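Local coordinates for hypothetical protein Atu0120 (Agrobacterium tumefaciens, PDB 2I6H) that is of unknown function but belongs to the DUF924 family and folds as an all-helical protein that was crystallised with bound calcium ions, at residues L89-Q92 and F93-C97. Numbering follows the deposited sequence.
Sequences LLDQ and FPRNC
Arg95 reaches back along helix 80-97 to the residue one turn earlier, Asp91: Arg95 N does not bond to Asp91 O, making just a weak bond to Gln92 O, and the side-chain NH2 takes that carbonyl instead. Arg95 CB lies 3.5 Å from Gln92 O. The chain, extended from CG to NE, then runs past, with Arg95 CD 3.4 Å from Asp91 O, before the guanidinium turns inward at chi4 (72°). Arg95 NH2 donates to Asp91 O over 3.0 Å, nearly straight and close to the guanidinium plane, meeting a lone pair in the carbonyl plane. Asp91 OD1, 3.5 Å from Arg95 NH2, adds a charge-only salt bridge from well outside that plane. NH1 pairs with Asp108, while OD1 is hydrogen-bonded to His141. Gln92 NE2 holds Asp91 OD2 at 2.9 Å; a water lies within hydrogen-bonding distance of both Gln92 OE1 and Asn96 OD1, and Asn96 ND2 bonds to Asp54. The kink centres on Pro94, whose CD packs 3.5 Å from Leu89 O; beyond it, Asn96 N resumes the helical pattern with a bond to Gln92 O. The buried Asp91 carboxylate is thus met by the Arg95 guanidinium, His141 and the Gln92 amide, which would probably stabilise its charge and tie the kinked helix end to its surroundings.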
loop_
_atom_site.group_PDB
_atom_site.type_symbol
_atom_site.label_atom_id
_atom_site.label_comp_id
_atom_site.label_asym_id
_atom_site.label_seq_id
_atom_site.Cartn_x
_atom_site.Cartn_y
_atom_site.Cartn_z
ATOM N N LEU A 89 -5.187 -19.311 -4.717
ATOM C CA LEU A 89 -6.444 -19.888 -5.238
ATOM C C LEU A 89 -7.704 -19.577 -4.406
ATOM O O LEU A 89 -8.813 -19.433 -4.969
ATOM C CB LEU A 89 -6.299 -21.394 -5.302
ATOM C CG LEU A 89 -5.300 -21.896 -6.357
ATOM C CD1 LEU A 89 -5.200 -23.399 -6.210
ATOM C CD2 LEU A 89 -5.801 -21.503 -7.811
ATOM N N LEU A 90 -7.549 -19.505 -3.076
ATOM C CA LEU A 90 -8.729 -19.471 -2.189
ATOM C C LEU A 90 -9.055 -18.096 -1.611
ATOM O O LEU A 90 -10.206 -17.852 -1.206
ATOM C CB LEU A 90 -8.621 -20.503 -1.068
ATOM C CG LEU A 90 -8.572 -21.957 -1.570
ATOM C CD1 LEU A 90 -8.232 -22.860 -0.427
ATOM C CD2 LEU A 90 -9.930 -22.361 -2.243
ATOM N N ASP A 91 -8.068 -17.200 -1.629
ATOM C CA ASP A 91 -8.230 -15.831 -1.166
ATOM C C ASP A 91 -8.144 -14.805 -2.304
ATOM O O ASP A 91 -8.943 -13.861 -2.345
ATOM C CB ASP A 91 -7.173 -15.513 -0.075
ATOM C CG ASP A 91 -7.321 -14.077 0.474
ATOM O OD1 ASP A 91 -8.247 -13.826 1.298
ATOM O OD2 ASP A 91 -6.525 -13.211 0.037
ATOM N N GLN A 92 -7.169 -14.968 -3.199
ATOM C CA GLN A 92 -7.008 -13.996 -4.291
ATOM C C GLN A 92 -7.902 -14.246 -5.507
ATOM O O GLN A 92 -8.652 -13.343 -5.944
ATOM C CB GLN A 92 -5.542 -13.912 -4.719
ATOM C CG GLN A 92 -4.654 -13.339 -3.634
ATOM C CD GLN A 92 -4.988 -11.901 -3.372
ATOM O OE1 GLN A 92 -4.724 -11.045 -4.206
ATOM N NE2 GLN A 92 -5.612 -11.621 -2.200
ATOM N N PHE A 93 -7.831 -15.464 -6.028
ATOM C CA PHE A 93 -8.632 -15.856 -7.217
ATOM C C PHE A 93 -10.112 -15.384 -7.172
ATOM O O PHE A 93 -10.594 -14.773 -8.142
ATOM C CB PHE A 93 -8.529 -17.378 -7.457
ATOM C CG PHE A 93 -9.218 -17.834 -8.717
ATOM C CD1 PHE A 93 -8.464 -18.022 -9.914
ATOM C CD2 PHE A 93 -10.608 -18.064 -8.743
ATOM C CE1 PHE A 93 -9.099 -18.446 -11.109
ATOM C CE2 PHE A 93 -11.247 -18.492 -9.926
ATOM C CZ PHE A 93 -10.490 -18.683 -11.129
ATOM N N PRO A 94 -10.840 -15.632 -6.059
ATOM C CA PRO A 94 -12.257 -15.219 -6.004
ATOM C C PRO A 94 -12.436 -13.710 -6.130
ATOM O O PRO A 94 -13.406 -13.251 -6.744
ATOM C CB PRO A 94 -12.709 -15.658 -4.589
ATOM C CG PRO A 94 -11.754 -16.710 -4.178
ATOM C CD PRO A 94 -10.429 -16.300 -4.809
ATOM N N ARG A 95 -11.479 -12.949 -5.591
ATOM C CA ARG A 95 -11.538 -11.487 -5.664
ATOM C C ARG A 95 -11.216 -10.921 -7.060
ATOM O O ARG A 95 -11.685 -9.827 -7.420
ATOM C CB ARG A 95 -10.643 -10.877 -4.576
ATOM C CG ARG A 95 -11.176 -11.161 -3.168
ATOM C CD ARG A 95 -10.226 -10.745 -2.023
ATOM N NE ARG A 95 -11.064 -10.729 -0.824
ATOM C CZ ARG A 95 -11.539 -11.825 -0.199
ATOM N NH1 ARG A 95 -12.382 -11.671 0.818
ATOM N NH2 ARG A 95 -11.176 -13.071 -0.559
ATOM N N ASN A 96 -10.425 -11.656 -7.828
ATOM C CA ASN A 96 -10.200 -11.294 -9.230
ATOM C C ASN A 96 -11.311 -11.783 -10.146
ATOM O O ASN A 96 -11.675 -11.081 -11.108
ATOM C CB ASN A 96 -8.889 -11.891 -9.753
ATOM C CG ASN A 96 -7.667 -11.269 -9.116
ATOM O OD1 ASN A 96 -7.116 -11.815 -8.131
ATOM N ND2 ASN A 96 -7.262 -10.080 -9.635
ATOM N N CYS A 97 -11.817 -12.985 -9.891
ATOM C CA CYS A 97 -12.585 -13.703 -10.917
ATOM C C CYS A 97 -14.069 -13.849 -10.658
ATOM O O CYS A 97 -14.800 -14.283 -11.573
ATOM C CB CYS A 97 -11.964 -15.089 -11.189
ATOM S SG CYS A 97 -10.200 -14.938 -11.713
HETATM O O HOH W 1 -6.106 -10.080 -6.362
#